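PDB 5HZL: Lmo2445 protein from Listeria monocytogenes EGD-e, which is of unknown function but is a secreted, calcium-binding, internalin-like protein with leucine-rich repeats. Local coordinates for residues Leu172-Leu177 and Leu195-Phe200; Ile165-Pro170 and Glu187-Ser192; Leu124-Leu129 and Leu147-Met152. All coordinates share one frame; numbering follows the deposited sequence.

Interaction 1. Residues Leu172-Leu177 and Leu195-Phe200; sequences LDSLIL and LGTHSF. With CA (calcium ion), chain F.
Leu195 packs against Leu172 and Leu175 of the preceding strand segment, on the face of the sheet turned into the core. Leu195 CB is 4.1 Å from Asp173 O; beyond CG the two methyls part. Leu195 CD1 reaches Leu175 CB at 4.0 Å, while Leu195 CD2 turns to Leu172 CG at 3.8 Å and also brushes Leu172 O. CG stands anti to the carbonyl carbon (chi1 -53°), and the end of the side chain comes close to 172-177.

The carbonyl of Asp173 is gripped twice, by Gly196 N at 2.9 Å and by Thr197 N at 3.2 Å. Asp173 OD1 binds a calcium ion at 2.6 Å, whose other protein ligand is the backbone O of Gln194. Metal and backbone bonds thus join the same two chain turns.

Leu172, Leu175 and Leu177 follow the LxxLxL pattern of a leucine-rich repeat; in 195-200 His198 and Phe200 take the later two positions. Strands 174-176 and 197-199 run parallel at 16°, the latter at the end of the curved sheet within this chain. Leu175 N to Thr197 O and Leu177 N to Ser199 O continue the pairing, with a weak bond from Ser199 N to Leu175 O. On the other face, that of Ser174 and Ile176, Thr197 sets CG2 3.8 Å from Ile176 CD1. At the far end, Phe200 CD1 meets Leu177 CB obliquely at 4.0 Å.

Interaction 2. Residues Ile165-Pro170 and Glu187-Ser192; sequences IWMNMP and EDIFLS. With CA (calcium ion), chain D.
The indole of Trp166, whose own backbone O lies 3.3 Å from Ile189 CD1, is the flat group of this contact. Over the centre of one of its faces sits Ile165 CD1, 3.4 Å above the plane. The ring nitrogen NE1 gives its hydrogen to Pro139 O, a partner outside the two segments. Phe141 meets the indole with its ring inclined at about 50°, and Leu175 and Leu177 also pack on it, so the ring is embedded in the hydrophobic interior.

Across from it, helix 187-191 offers Ile189. Its CG1 stands anti to the backbone N (chi1 -163°), which sends CD1 to Trp166 O and to the selenium of Met167, present as selenomethionine. Met167 bends at both of its later torsions and crosses the Asp188 side chain at about a right angle, SE lying 3.8 Å from Asp188 CB.

This is the side of a leucine-rich repeat away from the strands, where loop 165-170 lies beside the short helix 187-191. No direct hydrogen bond joins the segments. A water does so instead, donating to Ile165 O at 2.9 Å and accepting from Ile189 N at 2.7 Å, and thereby gives a partner to an amide in the first turn of the helix. At that same end Glu187 binds a calcium ion through OE2 at 2.6 Å, together with OE1 of Glu163. Ser192 OG donates back to Ile189 O from above the carbonyl plane.

Interaction 3. Residues Leu124-Leu129 and Leu147-Met152; sequences LTNVDL and LVSINM
Ser149 OG donates to Asn126 OD1 at 2.6 Å, a side-chain bond laid across two adjoining strands. Ser149 OG sits between the backbone N and the carbonyl carbon (chi1 63°), within reach of the Asn126 amide, and Asn126 ND2 is held by Asn105 OD1 of the preceding strand. Along the backbone, Thr125 O receives two amides, Val148 N at 2.8 Å and Ser149 N at 3.2 Å. Val127 N to Ser149 O, Asn151 N to Val127 O and Leu129 N to Asn151 O complete the parallel pairing.

Asp128 and Asn151 stand side by side on the same face as Ser149, their carboxylate and amide planes 5° apart. The angle between Asp128 OD1 and Asn151 ND2 is poor for a bond. Asp128 OD1 is hydrogen-bonded to Ser130 OG, and Asn151 OD1 accepts from the backbone N of Glu153.

On the face of Val127 and Ile150, and at the strand ends, apolar residues line up repeat upon repeat, as in other leucine-rich-repeat proteins. Leu147 CD2 touches Leu124 CG at 3.7 Å. Val127 CG1 lies alongside Ile150 CG1, also at 3.7 Å, and Leu129 CB meets CG of Met152, a selenomethionine, at 3.8 Å.

Strands 126-128 and 149-151, almost parallel at 5°, are interior members of the sheet: strand 105-107 flanks the first, with Ile106 on Leu124 and Val127, and strand 174-176 the second, with Leu175 on Ile150.

How the interactions relate
From the N terminus, interaction 3 comes first, closing a 17-residue excursion between 124-129 and 147-152 before either of the others opens. The chain then runs through 165-170, 172-177, 187-192 and 195-200, so interactions 2 and 1, which close 16 and 17 residues, cross: each opens before the other has closed. Strand 149-151 joins 174-176, with Asp173 N hydrogen-bonded to Val148 O just ahead of the two strands, making interactions 3 and 1 successive steps of one sheet. Interaction 2 packs against parts of both, as Trp166 meets Leu177 and Met152, Met169 reaches Leu147 and Ile150, and Phe190 meets Leu195 and Phe200. Sheet, loop and helix thus share one core.

Interaction 1. Residues Leu172-Leu177 and Leu195-Phe200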
ATOM      1  N   LEU A 172       2.227  -8.771  14.803  1.00 54.40           N
ATOM      2  CA  LEU A 172       1.605  -8.834  13.488  1.00 52.55           C
ATOM      3  C   LEU A 172       1.154 -10.267  13.256  1.00 53.68           C
ATOM      4  O   LEU A 172       1.961 -11.198  13.363  1.00 55.29           O
ATOM      5  CB  LEU A 172       2.601  -8.392  12.410  1.00 51.05           C
ATOM      6  CG  LEU A 172       2.115  -8.309  10.959  1.00 48.40           C
ATOM      7  CD1 LEU A 172       0.937  -7.363  10.817  1.00 46.58           C
ATOM      8  CD2 LEU A 172       3.260  -7.867  10.065  1.00 47.69           C
ATOM      9  N   ASP A 173      -0.138 -10.429  12.977  1.00 53.38           N
ATOM     10  CA  ASP A 173      -0.731 -11.747  12.770  1.00 54.67           C
ATOM     11  C   ASP A 173      -1.483 -11.884  11.447  1.00 52.93           C
ATOM     12  O   ASP A 173      -1.858 -13.001  11.073  1.00 53.78           O
ATOM     13  CB  ASP A 173      -1.706 -12.039  13.915  1.00 56.32           C
ATOM     14  CG  ASP A 173      -2.101 -13.503  13.992  1.00 58.68           C
ATOM     15  OD1 ASP A 173      -1.193 -14.373  14.071  1.00 62.97           O
ATOM     16  OD2 ASP A 173      -3.315 -13.779  14.017  1.00 57.84           O
ATOM     17  N   SER A 174      -1.729 -10.770  10.759  1.00 51.06           N
ATOM     18  CA  SER A 174      -2.432 -10.805   9.475  1.00 49.64           C
ATOM     19  C   SER A 174      -1.839  -9.763   8.526  1.00 46.50           C
ATOM     20  O   SER A 174      -1.766  -8.588   8.865  1.00 43.68           O
ATOM     21  CB  SER A 174      -3.927 -10.572   9.673  1.00 50.07           C
ATOM     22  OG  SER A 174      -4.625 -10.706   8.444  1.00 50.85           O
ATOM     23  N   LEU A 175      -1.423 -10.207   7.341  1.00 45.37           N
ATOM     24  CA  LEU A 175      -0.816  -9.330   6.339  1.00 44.78           C
ATOM     25  C   LEU A 175      -1.402  -9.672   4.972  1.00 43.57           C
ATOM     26  O   LEU A 175      -1.034 -10.679   4.381  1.00 44.30           O
ATOM     27  CB  LEU A 175       0.711  -9.512   6.351  1.00 45.66           C
ATOM     28  CG  LEU A 175       1.552  -8.713   5.358  1.00 44.65           C
ATOM     29  CD1 LEU A 175       1.378  -7.229   5.610  1.00 44.57           C
ATOM     30  CD2 LEU A 175       3.013  -9.113   5.465  1.00 45.04           C
ATOM     31  N   ILE A 176      -2.300  -8.824   4.476  1.00 42.99           N
ATOM     32  CA  ILE A 176      -2.970  -9.047   3.194  1.00 42.98           C
ATOM     33  C   ILE A 176      -2.310  -8.172   2.128  1.00 41.95           C
ATOM     34  O   ILE A 176      -2.349  -6.944   2.230  1.00 41.19           O
ATOM     35  CB  ILE A 176      -4.479  -8.698   3.276  1.00 43.43           C
ATOM     36  CG1 ILE A 176      -5.125  -9.151   4.610  1.00 44.75           C
ATOM     37  CG2 ILE A 176      -5.222  -9.226   2.051  1.00 44.15           C
ATOM     38  CD1 ILE A 176      -5.057 -10.625   4.923  1.00 45.32           C
ATOM     39  N   LEU A 177      -1.718  -8.807   1.113  1.00 41.93           N
ATOM     40  CA  LEU A 177      -1.020  -8.102   0.025  1.00 41.32           C
ATOM     41  C   LEU A 177      -1.359  -8.566  -1.396  1.00 39.95           C
ATOM     42  O   LEU A 177      -0.608  -8.261  -2.324  1.00 38.66           O
ATOM     43  CB  LEU A 177       0.488  -8.262   0.223  1.00 42.97           C
ATOM     44  CG  LEU A 177       1.129  -7.631   1.448  1.00 43.94           C
ATOM     45  CD1 LEU A 177       2.576  -8.072   1.576  1.00 45.89           C
ATOM     46  CD2 LEU A 177       1.044  -6.123   1.346  1.00 43.66           C
ATOM     47  N   LEU A 195       2.394 -15.081  11.173  1.00 61.83           N
ATOM     48  CA  LEU A 195       1.146 -14.818  10.487  1.00 60.06           C
ATOM     49  C   LEU A 195       0.166 -15.977  10.387  1.00 61.16           C
ATOM     50  O   LEU A 195       0.448 -16.978   9.731  1.00 60.71           O
ATOM     51  CB  LEU A 195       1.445 -14.330   9.060  1.00 57.61           C
ATOM     52  CG  LEU A 195       2.405 -13.154   8.884  1.00 56.11           C
ATOM     53  CD1 LEU A 195       2.627 -12.919   7.399  1.00 54.57           C
ATOM     54  CD2 LEU A 195       1.910 -11.894   9.580  1.00 55.74           C
ATOM     55  N   GLY A 196      -0.991 -15.809  11.030  1.00 62.40           N
ATOM     56  CA  GLY A 196      -2.074 -16.790  10.988  1.00 63.94           C
ATOM     57  C   GLY A 196      -2.932 -16.573   9.735  1.00 63.09           C
ATOM     58  O   GLY A 196      -3.701 -17.455   9.352  1.00 66.07           O
ATOM     59  N   THR A 197      -2.804 -15.399   9.112  1.00 60.05           N
ATOM     60  CA  THR A 197      -3.539 -15.042   7.902  1.00 59.35           C
ATOM     61  C   THR A 197      -2.573 -14.299   6.972  1.00 58.73           C
ATOM     62  O   THR A 197      -1.879 -13.377   7.398  1.00 59.70           O
ATOM     63  CB  THR A 197      -4.736 -14.116   8.235  1.00 59.05           C
ATOM     64  OG1 THR A 197      -5.616 -14.764   9.159  1.00 59.91           O
ATOM     65  CG2 THR A 197      -5.531 -13.741   6.976  1.00 57.56           C
ATOM     66  N   HIS A 198      -2.528 -14.687   5.704  1.00 57.69           N
ATOM     67  CA  HIS A 198      -1.635 -14.041   4.749  1.00 57.23           C
ATOM     68  C   HIS A 198      -2.083 -14.286   3.305  1.00 54.41           C
ATOM     69  O   HIS A 198      -2.669 -15.317   2.972  1.00 55.00           O
ATOM     70  CB  HIS A 198      -0.195 -14.550   4.933  1.00 60.88           C
ATOM     71  CG  HIS A 198      -0.034 -16.013   4.647  1.00 66.06           C
ATOM     72  ND1 HIS A 198      -0.251 -16.991   5.601  1.00 69.06           N
ATOM     73  CD2 HIS A 198       0.301 -16.665   3.507  1.00 67.52           C
ATOM     74  CE1 HIS A 198      -0.051 -18.180   5.062  1.00 70.12           C
ATOM     75  NE2 HIS A 198       0.283 -18.010   3.793  1.00 70.79           N
ATOM     76  N   SER A 199      -1.772 -13.337   2.444  1.00 50.60           N
ATOM     77  CA  SER A 199      -2.129 -13.449   1.056  1.00 47.98           C
ATOM     78  C   SER A 199      -1.141 -12.672   0.215  1.00 44.87           C
ATOM     79  O   SER A 199      -0.783 -11.545   0.556  1.00 44.31           O
ATOM     80  CB  SER A 199      -3.536 -12.912   0.848  1.00 48.24           C
ATOM     81  OG  SER A 199      -3.898 -13.043  -0.513  1.00 50.04           O
ATOM     82  N   PHE A 200      -0.694 -13.274  -0.881  1.00 43.60           N
ATOM     83  CA  PHE A 200       0.244 -12.604  -1.759  1.00 42.86           C
ATOM     84  C   PHE A 200      -0.104 -12.865  -3.223  1.00 42.15           C
ATOM     85  O   PHE A 200       0.651 -12.517  -4.112  1.00 43.65           O
ATOM     86  CB  PHE A 200       1.659 -13.063  -1.427  1.00 43.62           C
ATOM     87  CG  PHE A 200       2.709 -12.178  -1.990  1.00 44.85           C
ATOM     88  CD1 PHE A 200       2.992 -10.966  -1.368  1.00 46.33           C
ATOM     89  CD2 PHE A 200       3.415 -12.523  -3.132  1.00 45.41           C
ATOM     90  CE1 PHE A 200       3.957 -10.109  -1.874  1.00 46.35           C
ATOM     91  CE2 PHE A 200       4.375 -11.670  -3.647  1.00 45.65           C
ATOM     92  CZ  PHE A 200       4.650 -10.467  -3.015  1.00 46.08           C
TER
HETATM   93 CA    CA F 405       0.655 -15.543  15.471  1.00 64.08          CA

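Interaction 2. Residues Ile165-Pro170 and Glu187-Ser192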
ATOM      1  N   ILE A 165      11.799  -6.613   5.289  1.00 66.02           N
ATOM      2  CA  ILE A 165      10.861  -5.601   5.793  1.00 65.48           C
ATOM      3  C   ILE A 165       9.739  -6.253   6.598  1.00 62.87           C
ATOM      4  O   ILE A 165       9.428  -7.441   6.437  1.00 62.75           O
ATOM      5  CB  ILE A 165      10.241  -4.660   4.726  1.00 67.60           C
ATOM      6  CG1 ILE A 165       9.227  -5.365   3.821  1.00 68.55           C
ATOM      7  CG2 ILE A 165      11.334  -3.962   3.916  1.00 71.10           C
ATOM      8  CD1 ILE A 165       8.509  -4.376   2.925  1.00 69.73           C
ATOM      9  N   TRP A 166       9.149  -5.430   7.455  1.00 58.64           N
ATOM     10  CA  TRP A 166       8.057  -5.792   8.332  1.00 55.74           C
ATOM     11  C   TRP A 166       8.418  -6.863   9.389  1.00 56.74           C
ATOM     12  O   TRP A 166       7.581  -7.681   9.798  1.00 55.17           O
ATOM     13  CB  TRP A 166       6.785  -6.122   7.525  1.00 53.99           C
ATOM     14  CG  TRP A 166       6.381  -5.029   6.537  1.00 51.40           C
ATOM     15  CD1 TRP A 166       6.366  -3.678   6.768  1.00 50.97           C
ATOM     16  CD2 TRP A 166       5.837  -5.209   5.221  1.00 49.86           C
ATOM     17  NE1 TRP A 166       5.916  -3.010   5.658  1.00 49.03           N
ATOM     18  CE2 TRP A 166       5.571  -3.924   4.698  1.00 48.53           C
ATOM     19  CE3 TRP A 166       5.568  -6.330   4.422  1.00 49.42           C
ATOM     20  CZ2 TRP A 166       5.049  -3.731   3.412  1.00 46.83           C
ATOM     21  CZ3 TRP A 166       5.052  -6.135   3.149  1.00 47.66           C
ATOM     22  CH2 TRP A 166       4.799  -4.842   2.657  1.00 46.94           C
HETATM   23  N   MSE A 167       9.669  -6.808   9.849  1.00 58.49           N
HETATM   24  CA  MSE A 167      10.184  -7.715  10.877  1.00 61.04           C
HETATM   25  C   MSE A 167      10.367  -6.989  12.179  1.00 62.99           C
HETATM   26  O   MSE A 167      10.998  -7.495  13.107  1.00 65.94           O
HETATM   27  CB  MSE A 167      11.508  -8.264  10.387  1.00 62.67           C
HETATM   28  CG  MSE A 167      11.288  -9.208   9.218  1.00 63.19           C
HETATM   29 SE   MSE A 167      10.373 -10.825   9.864  1.00 65.99          SE
HETATM   30  CE  MSE A 167      11.879 -11.717  10.779  1.00 68.13           C
ATOM     31  N   ASN A 168       9.787  -5.798  12.252  1.00 63.19           N
ATOM     32  CA  ASN A 168       9.839  -4.931  13.419  1.00 64.73           C
ATOM     33  C   ASN A 168       8.491  -4.891  14.197  1.00 62.47           C
ATOM     34  O   ASN A 168       8.324  -4.040  15.070  1.00 60.89           O
ATOM     35  CB  ASN A 168      10.208  -3.506  12.937  1.00 66.34           C
ATOM     36  CG  ASN A 168       9.191  -2.924  11.917  1.00 66.42           C
ATOM     37  OD1 ASN A 168       8.575  -3.661  11.126  1.00 64.47           O
ATOM     38  ND2 ASN A 168       9.027  -1.592  11.929  1.00 66.70           N
HETATM   39  N   MSE A 169       7.551  -5.798  13.881  1.00 60.54           N
HETATM   40  CA  MSE A 169       6.210  -5.838  14.507  1.00 59.30           C
HETATM   41  C   MSE A 169       5.942  -7.190  15.127  1.00 58.61           C
HETATM   42  O   MSE A 169       5.337  -8.054  14.492  1.00 56.80           O
HETATM   43  CB  MSE A 169       5.209  -5.526  13.399  1.00 58.69           C
HETATM   44  CG  MSE A 169       5.222  -4.029  13.074  1.00 59.55           C
HETATM   45 SE   MSE A 169       4.121  -3.620  11.492  1.00 58.89          SE
HETATM   46  CE  MSE A 169       5.482  -4.103  10.150  1.00 58.48           C
ATOM     47  N   PRO A 170       6.353  -7.380  16.385  1.00 59.15           N
ATOM     48  CA  PRO A 170       6.209  -8.695  17.041  1.00 60.36           C
ATOM     49  C   PRO A 170       4.815  -9.301  17.209  1.00 59.97           C
ATOM     50  O   PRO A 170       4.721 -10.497  17.488  1.00 61.53           O
ATOM     51  CB  PRO A 170       6.876  -8.485  18.413  1.00 61.76           C
ATOM     52  CG  PRO A 170       6.812  -7.031  18.664  1.00 60.70           C
ATOM     53  CD  PRO A 170       6.902  -6.374  17.322  1.00 59.07           C
ATOM     54  N   GLU A 187      10.130 -12.297   1.967  1.00 57.62           N
ATOM     55  CA  GLU A 187      10.369 -13.643   2.491  1.00 60.38           C
ATOM     56  C   GLU A 187      10.389 -13.844   3.993  1.00 60.04           C
ATOM     57  O   GLU A 187       9.688 -14.715   4.496  1.00 60.07           O
ATOM     58  CB  GLU A 187      11.658 -14.238   1.921  1.00 64.06           C
ATOM     59  CG  GLU A 187      11.580 -14.541   0.442  1.00 65.66           C
ATOM     60  CD  GLU A 187      12.770 -15.333  -0.050  1.00 69.09           C
ATOM     61  OE1 GLU A 187      12.594 -16.060  -1.048  1.00 70.14           O
ATOM     62  OE2 GLU A 187      13.867 -15.257   0.565  1.00 71.86           O
ATOM     63  N   ASP A 188      11.197 -13.059   4.699  1.00 59.43           N
ATOM     64  CA  ASP A 188      11.320 -13.222   6.149  1.00 60.12           C
ATOM     65  C   ASP A 188       9.997 -13.346   6.894  1.00 59.46           C
ATOM     66  O   ASP A 188       9.790 -14.324   7.620  1.00 60.74           O
ATOM     67  CB  ASP A 188      12.139 -12.091   6.789  1.00 60.76           C
ATOM     68  CG  ASP A 188      13.606 -12.097   6.379  1.00 61.14           C
ATOM     69  OD1 ASP A 188      13.984 -12.739   5.381  1.00 61.01           O
ATOM     70  OD2 ASP A 188      14.389 -11.433   7.086  1.00 62.52           O
ATOM     71  N   ILE A 189       9.108 -12.375   6.690  1.00 57.41           N
ATOM     72  CA  ILE A 189       7.820 -12.357   7.381  1.00 57.02           C
ATOM     73  C   ILE A 189       6.944 -13.572   7.046  1.00 57.43           C
ATOM     74  O   ILE A 189       6.309 -14.122   7.952  1.00 57.38           O
ATOM     75  CB  ILE A 189       7.071 -11.010   7.183  1.00 56.28           C
ATOM     76  CG1 ILE A 189       5.946 -10.835   8.212  1.00 56.34           C
ATOM     77  CG2 ILE A 189       6.577 -10.844   5.755  1.00 55.68           C
ATOM     78  CD1 ILE A 189       6.427 -10.797   9.653  1.00 57.92           C
ATOM     79  N   PHE A 190       6.909 -14.010   5.782  1.00 57.09           N
ATOM     80  CA  PHE A 190       6.107 -15.192   5.447  1.00 58.11           C
ATOM     81  C   PHE A 190       6.699 -16.489   5.996  1.00 60.35           C
ATOM     82  O   PHE A 190       5.954 -17.401   6.349  1.00 61.22           O
ATOM     83  CB  PHE A 190       5.849 -15.351   3.946  1.00 58.20           C
ATOM     84  CG  PHE A 190       5.025 -14.254   3.341  1.00 57.58           C
ATOM     85  CD1 PHE A 190       3.830 -13.845   3.929  1.00 58.42           C
ATOM     86  CD2 PHE A 190       5.376 -13.705   2.130  1.00 57.42           C
ATOM     87  CE1 PHE A 190       3.056 -12.848   3.362  1.00 57.93           C
ATOM     88  CE2 PHE A 190       4.595 -12.714   1.552  1.00 57.95           C
ATOM     89  CZ  PHE A 190       3.432 -12.282   2.168  1.00 57.05           C
ATOM     90  N   LEU A 191       8.025 -16.563   6.073  1.00 61.80           N
ATOM     91  CA  LEU A 191       8.718 -17.756   6.583  1.00 63.86           C
ATOM     92  C   LEU A 191       8.869 -17.811   8.101  1.00 65.22           C
ATOM     93  O   LEU A 191       9.194 -18.868   8.636  1.00 67.92           O
ATOM     94  CB  LEU A 191      10.103 -17.886   5.944  1.00 64.59           C
ATOM     95  CG  LEU A 191      10.144 -18.026   4.420  1.00 63.71           C
ATOM     96  CD1 LEU A 191      11.597 -18.086   3.972  1.00 64.43           C
ATOM     97  CD2 LEU A 191       9.371 -19.247   3.940  1.00 63.89           C
ATOM     98  N   SER A 192       8.647 -16.696   8.788  1.00 64.65           N
ATOM     99  CA  SER A 192       8.773 -16.658  10.252  1.00 66.48           C
ATOM    100  C   SER A 192       7.661 -17.410  10.974  1.00 67.34           C
ATOM    101  O   SER A 192       7.811 -17.742  12.139  1.00 66.89           O
ATOM    102  CB  SER A 192       8.743 -15.212  10.744  1.00 66.37           C
ATOM    103  OG  SER A 192       7.492 -14.613  10.433  1.00 65.44           O
TER
HETATM  104 CA    CA D 403      16.164 -15.713  -0.465  1.00 79.75          CA
HETATM  105  O   HOH W   1       9.601 -10.118   5.334  1.00 50.20           O

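Interaction 3. Residues Leu124-Leu129 and Leu147-Met152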
ATOM      1  N   LEU A 124      -1.723   1.705  17.858  1.00 50.89           N
ATOM      2  CA  LEU A 124      -2.264   1.269  16.577  1.00 49.79           C
ATOM      3  C   LEU A 124      -2.203  -0.264  16.493  1.00 50.30           C
ATOM      4  O   LEU A 124      -1.143  -0.870  16.636  1.00 53.01           O
ATOM      5  CB  LEU A 124      -1.543   1.941  15.395  1.00 48.21           C
ATOM      6  CG  LEU A 124      -2.237   1.797  14.034  1.00 46.63           C
ATOM      7  CD1 LEU A 124      -3.614   2.443  14.058  1.00 45.69           C
ATOM      8  CD2 LEU A 124      -1.405   2.418  12.926  1.00 46.47           C
ATOM      9  N   THR A 125      -3.364  -0.859  16.260  1.00 49.57           N
ATOM     10  CA  THR A 125      -3.557  -2.302  16.192  1.00 49.97           C
ATOM     11  C   THR A 125      -3.986  -2.805  14.815  1.00 47.56           C
ATOM     12  O   THR A 125      -3.625  -3.923  14.423  1.00 46.75           O
ATOM     13  CB  THR A 125      -4.612  -2.683  17.272  1.00 52.07           C
ATOM     14  OG1 THR A 125      -3.995  -2.558  18.552  1.00 53.80           O
ATOM     15  CG2 THR A 125      -5.133  -4.118  17.157  1.00 54.19           C
ATOM     16  N   ASN A 126      -4.750  -1.991  14.092  1.00 45.61           N
ATOM     17  CA  ASN A 126      -5.250  -2.379  12.795  1.00 44.72           C
ATOM     18  C   ASN A 126      -5.204  -1.248  11.792  1.00 43.52           C
ATOM     19  O   ASN A 126      -5.463  -0.118  12.137  1.00 44.31           O
ATOM     20  CB  ASN A 126      -6.695  -2.814  12.961  1.00 45.34           C
ATOM     21  CG  ASN A 126      -7.328  -3.226  11.653  1.00 45.52           C
ATOM     22  OD1 ASN A 126      -6.805  -4.052  10.927  1.00 46.64           O
ATOM     23  ND2 ASN A 126      -8.459  -2.641  11.346  1.00 46.85           N
ATOM     24  N   VAL A 127      -4.913  -1.563  10.539  1.00 43.11           N
ATOM     25  CA  VAL A 127      -4.845  -0.554   9.493  1.00 43.22           C
ATOM     26  C   VAL A 127      -5.364  -1.163   8.179  1.00 41.91           C
ATOM     27  O   VAL A 127      -4.877  -2.194   7.765  1.00 42.69           O
ATOM     28  CB  VAL A 127      -3.395   0.008   9.396  1.00 44.44           C
ATOM     29  CG1 VAL A 127      -2.377  -1.064   9.014  1.00 44.71           C
ATOM     30  CG2 VAL A 127      -3.304   1.151   8.410  1.00 44.84           C
ATOM     31  N   ASP A 128      -6.380  -0.547   7.567  1.00 42.68           N
ATOM     32  CA  ASP A 128      -6.989  -0.990   6.286  1.00 43.07           C
ATOM     33  C   ASP A 128      -6.642   0.054   5.214  1.00 42.28           C
ATOM     34  O   ASP A 128      -7.308   1.079   5.088  1.00 41.48           O
ATOM     35  CB  ASP A 128      -8.518  -1.160   6.414  1.00 45.27           C
ATOM     36  CG  ASP A 128      -9.204  -1.668   5.101  1.00 48.81           C
ATOM     37  OD1 ASP A 128      -8.509  -2.051   4.127  1.00 50.21           O
ATOM     38  OD2 ASP A 128     -10.468  -1.703   5.048  1.00 50.47           O
ATOM     39  N   LEU A 129      -5.582  -0.222   4.456  1.00 42.04           N
ATOM     40  CA  LEU A 129      -5.091   0.659   3.396  1.00 41.57           C
ATOM     41  C   LEU A 129      -5.292   0.036   2.019  1.00 40.20           C
ATOM     42  O   LEU A 129      -4.613   0.379   1.055  1.00 40.19           O
ATOM     43  CB  LEU A 129      -3.612   0.960   3.642  1.00 42.59           C
ATOM     44  CG  LEU A 129      -3.319   1.804   4.878  1.00 43.75           C
ATOM     45  CD1 LEU A 129      -1.857   1.714   5.282  1.00 44.47           C
ATOM     46  CD2 LEU A 129      -3.725   3.253   4.646  1.00 44.98           C
ATOM     47  N   LEU A 147       1.237  -3.013  15.637  1.00 46.99           N
ATOM     48  CA  LEU A 147       0.288  -3.535  14.646  1.00 45.74           C
ATOM     49  C   LEU A 147       0.053  -5.050  14.679  1.00 46.21           C
ATOM     50  O   LEU A 147       1.002  -5.836  14.782  1.00 46.99           O
ATOM     51  CB  LEU A 147       0.696  -3.122  13.230  1.00 44.77           C
ATOM     52  CG  LEU A 147       0.408  -1.678  12.804  1.00 44.67           C
ATOM     53  CD1 LEU A 147       1.122  -1.319  11.507  1.00 43.75           C
ATOM     54  CD2 LEU A 147      -1.096  -1.436  12.675  1.00 44.32           C
ATOM     55  N   VAL A 148      -1.221  -5.430  14.597  1.00 45.49           N
ATOM     56  CA  VAL A 148      -1.636  -6.830  14.595  1.00 46.31           C
ATOM     57  C   VAL A 148      -2.071  -7.246  13.198  1.00 45.34           C
ATOM     58  O   VAL A 148      -1.790  -8.365  12.782  1.00 46.24           O
ATOM     59  CB  VAL A 148      -2.774  -7.098  15.608  1.00 46.43           C
ATOM     60  CG1 VAL A 148      -3.285  -8.540  15.509  1.00 46.15           C
ATOM     61  CG2 VAL A 148      -2.282  -6.780  17.014  1.00 47.49           C
ATOM     62  N   SER A 149      -2.757  -6.362  12.483  1.00 44.88           N
ATOM     63  CA  SER A 149      -3.213  -6.684  11.131  1.00 44.60           C
ATOM     64  C   SER A 149      -3.135  -5.498  10.179  1.00 43.42           C
ATOM     65  O   SER A 149      -3.582  -4.404  10.496  1.00 42.17           O
ATOM     66  CB  SER A 149      -4.638  -7.224  11.150  1.00 44.48           C
ATOM     67  OG  SER A 149      -5.518  -6.249  11.623  1.00 44.45           O
ATOM     68  N   ILE A 150      -2.566  -5.776   9.007  1.00 44.28           N
ATOM     69  CA  ILE A 150      -2.360  -4.840   7.915  1.00 43.46           C
ATOM     70  C   ILE A 150      -3.024  -5.353   6.650  1.00 43.00           C
ATOM     71  O   ILE A 150      -2.791  -6.485   6.227  1.00 42.22           O
ATOM     72  CB  ILE A 150      -0.858  -4.714   7.607  1.00 44.62           C
ATOM     73  CG1 ILE A 150      -0.138  -4.058   8.797  1.00 46.11           C
ATOM     74  CG2 ILE A 150      -0.619  -3.916   6.325  1.00 44.00           C
ATOM     75  CD1 ILE A 150       1.369  -4.015   8.651  1.00 47.33           C
ATOM     76  N   ASN A 151      -3.837  -4.507   6.037  1.00 43.00           N
ATOM     77  CA  ASN A 151      -4.489  -4.865   4.797  1.00 42.40           C
ATOM     78  C   ASN A 151      -4.079  -3.849   3.736  1.00 41.40           C
ATOM     79  O   ASN A 151      -4.360  -2.658   3.892  1.00 41.02           O
ATOM     80  CB  ASN A 151      -5.995  -4.901   5.000  1.00 42.66           C
ATOM     81  CG  ASN A 151      -6.761  -5.316   3.759  1.00 42.30           C
ATOM     82  OD1 ASN A 151      -6.209  -5.612   2.711  1.00 42.41           O
ATOM     83  ND2 ASN A 151      -8.054  -5.328   3.886  1.00 43.92           N
HETATM   84  N   MSE A 152      -3.395  -4.332   2.691  1.00 40.66           N
HETATM   85  CA  MSE A 152      -2.956  -3.502   1.560  1.00 41.29           C
HETATM   86  C   MSE A 152      -3.302  -4.220   0.271  1.00 39.87           C
HETATM   87  O   MSE A 152      -2.550  -4.216  -0.708  1.00 39.33           O
HETATM   88  CB  MSE A 152      -1.486  -3.112   1.695  1.00 43.74           C
HETATM   89  CG  MSE A 152      -1.352  -1.866   2.560  1.00 46.54           C
HETATM   90 SE   MSE A 152       0.520  -1.238   2.653  1.00 51.84          SE
HETATM   91  CE  MSE A 152       1.384  -2.879   3.315  1.00 49.45           C
TER